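Local structure of ADP-dependent (S)-NAD(P)H-hydrate dehydratase (Streptococcus mutans, 3BGK) at residues 265-268 with 269-272; 292-295 with 296-299. The protein probably catalyses the ADP-dependent dehydration of the S-form of NAD(P)HX, a damaged, hydrated form of NAD(P)H, as part of a repair pathway for both epimers. All blocks are in the same frame, centred on the assembly; numbering follows the deposited sequence.

Contact 1: 265-268 with 269-272; sequences HTDR and FEVA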
loop_
_atom_site.group_PDB
_atom_site.type_symbol
_atom_site.label_atom_id
_atom_site.label_comp_id
_atom_site.label_asym_id
_atom_site.label_seq_id
_atom_site.Cartn_x
_atom_site.Cartn_y
_atom_site.Cartn_z
ATOM N N HIS A 265 16.994 -9.912 26.793
ATOM C CA HIS A 265 16.842 -11.126 27.612
ATOM C C HIS A 265 17.113 -10.922 29.098
ATOM O O HIS A 265 17.154 -11.892 29.859
ATOM C CB HIS A 265 17.724 -12.257 27.072
ATOM C CG HIS A 265 17.566 -12.486 25.604
ATOM N ND1 HIS A 265 18.433 -11.957 24.671
ATOM C CD2 HIS A 265 16.620 -13.155 24.903
ATOM C CE1 HIS A 265 18.037 -12.304 23.460
ATOM N NE2 HIS A 265 16.938 -13.029 23.573
ATOM N N THR A 266 17.299 -9.672 29.511
ATOM C CA THR A 266 17.434 -9.349 30.925
ATOM C C THR A 266 16.056 -9.449 31.608
ATOM O O THR A 266 15.140 -10.068 31.050
ATOM C CB THR A 266 18.118 -7.975 31.134
ATOM O OG1 THR A 266 18.401 -7.789 32.526
ATOM C CG2 THR A 266 17.239 -6.825 30.609
ATOM N N ASP A 267 15.905 -8.868 32.801
ATOM C CA ASP A 267 14.654 -8.985 33.564
ATOM C C ASP A 267 13.411 -8.772 32.696
ATOM O O ASP A 267 13.216 -7.695 32.119
ATOM C CB ASP A 267 14.644 -8.023 34.756
ATOM C CG ASP A 267 13.498 -8.297 35.719
ATOM O OD1 ASP A 267 13.087 -9.475 35.851
ATOM O OD2 ASP A 267 13.010 -7.331 36.350
ATOM N N ARG A 268 12.578 -9.807 32.615
ATOM C CA ARG A 268 11.426 -9.802 31.715
ATOM C C ARG A 268 10.339 -8.779 32.091
ATOM O O ARG A 268 9.665 -8.237 31.206
ATOM C CB ARG A 268 10.848 -11.211 31.577
ATOM C CG ARG A 268 9.982 -11.416 30.323
ATOM C CD ARG A 268 9.658 -12.892 30.069
ATOM N NE ARG A 268 9.226 -13.586 31.287
ATOM C CZ ARG A 268 9.974 -14.446 31.979
ATOM N NH1 ARG A 268 11.205 -14.746 31.577
ATOM N NH2 ARG A 268 9.484 -15.014 33.075
ATOM N N PHE A 269 10.176 -8.512 33.385
ATOM C CA PHE A 269 9.257 -7.469 33.840
ATOM C C PHE A 269 9.673 -6.084 33.337
ATOM O O PHE A 269 8.831 -5.306 32.886
ATOM C CB PHE A 269 9.137 -7.450 35.370
ATOM C CG PHE A 269 8.390 -6.251 35.906
ATOM C CD1 PHE A 269 7.010 -6.295 36.079
ATOM C CD2 PHE A 269 9.067 -5.077 36.224
ATOM C CE1 PHE A 269 6.319 -5.192 36.566
ATOM C CE2 PHE A 269 8.388 -3.966 36.707
ATOM C CZ PHE A 269 7.008 -4.024 36.880
ATOM N N GLU A 270 10.962 -5.776 33.423
ATOM C CA GLU A 270 11.442 -4.459 33.025
ATOM C C GLU A 270 11.428 -4.295 31.505
ATOM O O GLU A 270 11.168 -3.197 30.991
ATOM C CB GLU A 270 12.829 -4.188 33.603
ATOM C CG GLU A 270 12.866 -4.210 35.140
ATOM C CD GLU A 270 14.144 -3.614 35.716
ATOM O OE1 GLU A 270 15.239 -3.840 35.136
ATOM O OE2 GLU A 270 14.049 -2.917 36.752
ATOM N N VAL A 271 11.686 -5.401 30.804
ATOM C CA VAL A 271 11.667 -5.448 29.342
ATOM C C VAL A 271 10.267 -5.149 28.803
ATOM O O VAL A 271 10.106 -4.323 27.902
ATOM C CB VAL A 271 12.188 -6.814 28.797
ATOM C CG1 VAL A 271 11.866 -6.967 27.318
ATOM C CG2 VAL A 271 13.682 -6.940 29.015
ATOM N N ALA A 272 9.265 -5.816 29.364
ATOM C CA ALA A 272 7.875 -5.566 29.002
ATOM C C ALA A 272 7.445 -4.165 29.434
ATOM O O ALA A 272 6.719 -3.484 28.707
ATOM C CB ALA A 272 6.968 -6.621 29.610
#

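Contact 2: 292-295 with 296-299; sequences VVLP and TRIS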
loop_
_atom_site.group_PDB
_atom_site.type_symbol
_atom_site.label_atom_id
_atom_site.label_comp_id
_atom_site.label_asym_id
_atom_site.label_seq_id
_atom_site.Cartn_x
_atom_site.Cartn_y
_atom_site.Cartn_z
ATOM N N VAL A 292 -5.633 12.858 17.133
ATOM C CA VAL A 292 -5.559 11.433 17.451
ATOM C C VAL A 292 -4.201 10.905 16.968
ATOM O O VAL A 292 -3.680 11.364 15.952
ATOM C CB VAL A 292 -6.745 10.635 16.822
ATOM C CG1 VAL A 292 -6.565 10.426 15.317
ATOM C CG2 VAL A 292 -6.929 9.303 17.512
ATOM N N VAL A 293 -3.615 9.974 17.713
ATOM C CA VAL A 293 -2.384 9.320 17.264
ATOM C C VAL A 293 -2.733 7.896 16.835
ATOM O O VAL A 293 -3.149 7.072 17.649
ATOM C CB VAL A 293 -1.265 9.341 18.341
ATOM C CG1 VAL A 293 -0.028 8.572 17.865
ATOM C CG2 VAL A 293 -0.887 10.765 18.684
ATOM N N LEU A 294 -2.580 7.622 15.543
ATOM C CA LEU A 294 -2.974 6.329 14.993
ATOM C C LEU A 294 -1.919 5.256 15.246
ATOM O O LEU A 294 -0.720 5.531 15.170
ATOM C CB LEU A 294 -3.320 6.436 13.497
ATOM C CG LEU A 294 -4.483 7.343 13.072
ATOM C CD1 LEU A 294 -4.711 7.246 11.569
ATOM C CD2 LEU A 294 -5.777 7.039 13.841
ATOM N N PRO A 295 -2.372 4.026 15.543
ATOM C CA PRO A 295 -1.495 2.892 15.852
ATOM C C PRO A 295 -0.368 2.679 14.823
ATOM O O PRO A 295 0.782 2.462 15.214
ATOM C CB PRO A 295 -2.460 1.706 15.859
ATOM C CG PRO A 295 -3.782 2.300 16.218
ATOM C CD PRO A 295 -3.800 3.647 15.583
ATOM N N THR A 296 -0.683 2.763 13.531
ATOM C CA THR A 296 0.345 2.605 12.486
ATOM C C THR A 296 1.319 3.782 12.404
ATOM O O THR A 296 2.431 3.620 11.890
ATOM C CB THR A 296 -0.256 2.384 11.077
ATOM O OG1 THR A 296 -1.101 3.491 10.736
ATOM C CG2 THR A 296 -1.045 1.084 11.017
ATOM N N ARG A 297 0.904 4.957 12.881
ATOM C CA ARG A 297 1.792 6.120 12.901
ATOM C C ARG A 297 2.847 5.961 13.993
ATOM O O ARG A 297 3.972 6.436 13.841
ATOM C CB ARG A 297 1.033 7.437 13.124
ATOM C CG ARG A 297 -0.172 7.694 12.226
ATOM C CD ARG A 297 0.196 8.234 10.857
ATOM N NE ARG A 297 -1.007 8.507 10.063
ATOM C CZ ARG A 297 -1.647 7.608 9.314
ATOM N NH1 ARG A 297 -2.733 7.964 8.635
ATOM N NH2 ARG A 297 -1.207 6.357 9.238
ATOM N N ILE A 298 2.468 5.308 15.094
ATOM C CA ILE A 298 3.386 5.008 16.199
ATOM C C ILE A 298 4.450 3.990 15.778
ATOM O O ILE A 298 5.628 4.144 16.100
ATOM C CB ILE A 298 2.621 4.469 17.424
ATOM C CG1 ILE A 298 1.828 5.592 18.089
ATOM C CG2 ILE A 298 3.565 3.825 18.432
ATOM C CD1 ILE A 298 0.875 5.116 19.175
ATOM N N SER A 299 4.011 2.952 15.063
ATOM C CA SER A 299 4.890 1.898 14.554
ATOM C C SER A 299 5.988 2.429 13.646
ATOM O O SER A 299 7.141 1.984 13.730
ATOM C CB SER A 299 4.080 0.830 13.817
ATOM O OG SER A 299 3.380 0.018 14.737
HETATM O O HOH W 1 0.844 -0.808 14.606
#

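Contact 1: 265-268 with 269-272
V271 folds back over the residues that precede its helix: its CG2 lies 3.9 Å from CG2 of T266 and 3.2 Å from O of D267. The methyl is placed there by the first torsion, which sends CG1 anti to the backbone N (chi1 167°) and leaves CG2 on the side of the N, facing the incoming chain. Beside this apolar touch, the side chains of D267 and E270 run roughly perpendicular, their carboxylate planes 52° apart, with OD2 of D267 3.4 Å from CG of E270. The two acids are close, with D267 OD2 and E270 OE1 4.3 Å apart. Nearby lysines probably ease the repulsion, since E270 forms a salt bridge with K44 and D267 has a long, weak ion pair with K233. Beneath these side chains runs the first helical turn, in which O of D267 accepts the N-H of V271 at 3.1 Å and A272 N bonds to R268 O. Further out, I45 of helix 39-45 packs on T266, E270 and V271, while F260 and V261 of helix 249-263 touch V271. D267 takes the N-cap position without a side-chain capping bond, so this is a helix start built on backbone bonds, where the loop after helix 249-263 leads into helix 268-287.

Contact 2: 292-295 with 296-299
The side chains of L294 and R297 run alongside each other in the same direction at the N-terminus of helix 295-310, where L294 holds the N-cap position and P295 opens the first turn. A proline suits this place, because its ring nitrogen has no hydrogen to give and none is needed so early in a helix. P295 packs against T252 and M76, and its side chain is about 7 Å from those of G250 and D251 (nearest atoms), predicted to bind AMP and (6S)-NADPHX respectively. T296 belongs to a subunit interface: its OG1 is hydrogen-bonded to OE2 of E107 of the second subunit, and P106 of that subunit packs on the same residue. R297 follows, its N donating to O of L294 at 2.9 Å. A turn about CB-CG (chi2 -81°) bends the chain and brings the guanidinium back beside the leucine, and CD1 of L294 sits over one face, offset toward the rim and 3.6 Å from NH1 of R297. Closer to the backbone, CG of R297 meets CB of L294 at 3.6 Å. I298 supplies the second donor, its N lying 3.2 Å from L294 O, so a single carbonyl takes two successive N-H groups of the first turn. The side chain of I298 lies nearly perpendicular to that of V293, CG1 to CG1 3.5 Å, and L286 of helix 268-287 touches both residues. S299 closes the turn by donating its N to O of P295 at 3.3 Å, while its OG hydrogen-bonds a water at 2.7 Å that also donates weakly to P295 O.

How the contacts relate
The two contacts illustrate one principle: the last carbonyl before a helix receives early N-H groups of its first turn. Contact 1 begins helix 268-287 and contact 2 begins helix 295-310, the next in the chain and the last. They come in series, centres 24 Å and nearest atoms about 13 Å apart, without touching. Helix 268-287 nevertheless joins them, because it starts in contact 1 and residues near its far end pack against V293 and I298. Helix 249-263 also touches both. The start at 265-272 packs within its own subunit, on helix 39-45 and strand 227-230, whereas 292-299 joins the surroundings of the predicted nucleotide site to a subunit interface of the tetramer.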